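Local structure of protein YrdA (Escherichia coli, 3TIO) at residues M64-V67 with T68-S71. The protein is a homologue of the gamma-class carbonic anhydrases that binds zinc between its subunits, its own activity remaining uncertain. The protein carries 1 engineered substitution. Residues are numbered along the deposited sequence; the frame is centred on the assembly and turned at random.
With ZN (zinc ion), chain G.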
ATOM      1  N   MET A  64      -5.557   4.836   1.665  1.00  7.35           N
ATOM      2  CA  MET A  64      -6.762   4.019   1.748  1.00  6.25           C
ATOM      3  C   MET A  64      -7.526   4.527   2.962  1.00  6.77           C
ATOM      4  O   MET A  64      -7.034   4.460   4.091  1.00  7.12           O
ATOM      5  CB  MET A  64      -6.379   2.544   1.924  1.00  9.17           C
ATOM      6  CG  MET A  64      -7.440   1.534   1.491  1.00 11.08           C
ATOM      7  SD  MET A  64      -8.882   1.459   2.570  1.00 12.53           S
ATOM      8  CE  MET A  64     -10.152   2.168   1.523  1.00 16.18           C
ATOM      9  N   LEU A  65      -8.718   5.056   2.711  1.00  6.96           N
ATOM     10  CA  LEU A  65      -9.563   5.611   3.760  1.00  6.79           C
ATOM     11  C   LEU A  65     -10.852   4.827   3.905  1.00  7.62           C
ATOM     12  O   LEU A  65     -11.604   4.683   2.943  1.00  9.11           O
ATOM     13  CB  LEU A  65      -9.903   7.072   3.446  1.00  6.63           C
ATOM     14  CG  LEU A  65      -8.871   8.161   3.755  1.00  7.17           C
ATOM     15  CD1 LEU A  65      -7.554   7.865   3.052  1.00 10.36           C
ATOM     16  CD2 LEU A  65      -9.422   9.505   3.311  1.00  9.33           C
ATOM     17  N   HIS A  66     -11.107   4.320   5.103  1.00  8.91           N
ATOM     18  CA  HIS A  66     -12.334   3.585   5.342  1.00  9.41           C
ATOM     19  C   HIS A  66     -12.888   3.933   6.712  1.00 10.85           C
ATOM     20  O   HIS A  66     -12.221   4.571   7.533  1.00 10.07           O
ATOM     21  CB  HIS A  66     -12.113   2.073   5.239  1.00  8.95           C
ATOM     22  CG  HIS A  66     -13.378   1.295   5.035  1.00  9.60           C
ATOM     23  ND1 HIS A  66     -13.550   0.011   5.498  1.00 10.50           N
ATOM     24  CD2 HIS A  66     -14.533   1.624   4.408  1.00 10.27           C
ATOM     25  CE1 HIS A  66     -14.757  -0.419   5.171  1.00 10.12           C
ATOM     26  NE2 HIS A  66     -15.374   0.543   4.508  1.00  9.72           N
ATOM     27  N   VAL A  67     -14.123   3.509   6.940  1.00 11.74           N
ATOM     28  CA  VAL A  67     -14.827   3.763   8.186  1.00 13.01           C
ATOM     29  C   VAL A  67     -14.795   2.530   9.079  1.00 12.39           C
ATOM     30  O   VAL A  67     -14.405   1.446   8.645  1.00 13.71           O
ATOM     31  CB  VAL A  67     -16.293   4.128   7.896  1.00 13.22           C
ATOM     32  CG1 VAL A  67     -16.355   5.407   7.079  1.00 14.61           C
ATOM     33  CG2 VAL A  67     -16.964   2.996   7.136  1.00 13.68           C
ATOM     34  N   THR A  68     -15.200   2.702  10.333  1.00 15.17           N
ATOM     35  CA  THR A  68     -15.235   1.589  11.267  1.00 16.76           C
ATOM     36  C   THR A  68     -16.363   0.664  10.822  1.00 16.18           C
ATOM     37  O   THR A  68     -17.472   1.116  10.532  1.00 17.35           O
ATOM     38  CB  THR A  68     -15.494   2.079  12.707  1.00 18.21           C
ATOM     39  OG1 THR A  68     -14.362   2.830  13.162  1.00 19.00           O
ATOM     40  CG2 THR A  68     -15.721   0.904  13.645  1.00 17.94           C
ATOM     41  N   HIS A  69     -16.066  -0.628  10.763  1.00 16.41           N
ATOM     42  CA  HIS A  69     -17.041  -1.623  10.327  1.00 17.59           C
ATOM     43  C   HIS A  69     -18.163  -1.825  11.332  1.00 20.56           C
ATOM     44  O   HIS A  69     -18.047  -1.452  12.499  1.00 20.68           O
ATOM     45  CB  HIS A  69     -16.351  -2.968  10.090  1.00 15.67           C
ATOM     46  CG  HIS A  69     -15.207  -2.905   9.127  1.00 15.23           C
ATOM     47  ND1 HIS A  69     -14.471  -4.015   8.777  1.00 15.33           N
ATOM     48  CD2 HIS A  69     -14.669  -1.866   8.444  1.00 14.25           C
ATOM     49  CE1 HIS A  69     -13.530  -3.667   7.919  1.00 14.16           C
ATOM     50  NE2 HIS A  69     -13.630  -2.368   7.701  1.00 11.87           N
ATOM     51  N   LYS A  70     -19.254  -2.422  10.866  1.00 21.96           N
ATOM     52  CA  LYS A  70     -20.388  -2.702  11.733  1.00 25.19           C
ATOM     53  C   LYS A  70     -19.981  -3.877  12.611  1.00 26.63           C
ATOM     54  O   LYS A  70     -19.345  -4.820  12.139  1.00 25.48           O
ATOM     55  CB  LYS A  70     -21.617  -3.065  10.897  1.00 25.66           C
ATOM     56  CG  LYS A  70     -22.054  -1.961   9.947  1.00 29.14           C
ATOM     57  CD  LYS A  70     -23.224  -2.392   9.076  1.00 30.84           C
ATOM     58  CE  LYS A  70     -24.459  -2.700   9.905  1.00 32.91           C
ATOM     59  NZ  LYS A  70     -25.613  -3.061   9.040  1.00 35.12           N
ATOM     60  N   SER A  71     -20.334  -3.813  13.889  1.00 28.79           N
ATOM     61  CA  SER A  71     -19.995  -4.880  14.821  1.00 31.21           C
ATOM     62  C   SER A  71     -20.869  -4.808  16.064  1.00 33.34           C
ATOM     63  O   SER A  71     -21.694  -3.905  16.205  1.00 34.14           O
ATOM     64  CB  SER A  71     -18.527  -4.772  15.234  1.00 31.14           C
ATOM     65  OG  SER A  71     -18.298  -3.588  15.976  1.00 30.53           O
TER
HETATM   66 ZN    ZN G   1     -12.302  -1.110   6.715  1.00 11.15          ZN
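His-66 and His-69 reach the same zinc ion from two points on one short run of chain. His-66 bonds it through ND1 at 2.1 Å, and His-69 through NE2 at 2.1 Å. In each ring the metal is almost equally far from the two carbons flanking the bound nitrogen, and the angle ND1–zinc–NE2 is about 103°, close to tetrahedral. The rings meet rim to rim, neither over the other's face, with planes at 61°; ND1 of His-66 lies 3.2 Å from NE2 of His-69, a closeness set by the shared metal and not a hydrogen bond. A chi1 of -161° sets CG of His-66 opposite the backbone N and carries the ring over to the zinc, while its far nitrogen, NE2, hydrogen-bonds to Asp-47, which fixes the ring's rotation. Here the chain leaves strand 64-66 of a left-handed parallel beta-helix, built of hexapeptide-repeat coils, and enters the loop leading to strand 80-82. His-95 of this chain and His-90 of a neighbouring subunit supply the other two bonds. The metal lies at a subunit interface, as in gamma-class carbonic anhydrases, whose zinc is usually held by three histidines. Tight packing continues beside the metal: O of Val-67 lies 3.3 Å from CD2 of His-69, at the ring's edge, and Trp-170 of the neighbouring subunit meets that ring edge-to-face. The side chain of Thr-68 sets off away from residues 64-67, and OG1 hydrogen-bonds to Asp-113. The looser side begins at Lys-70, exposed although its carbonyl O is hydrogen-bonded to Tyr-162 of the neighbouring subunit.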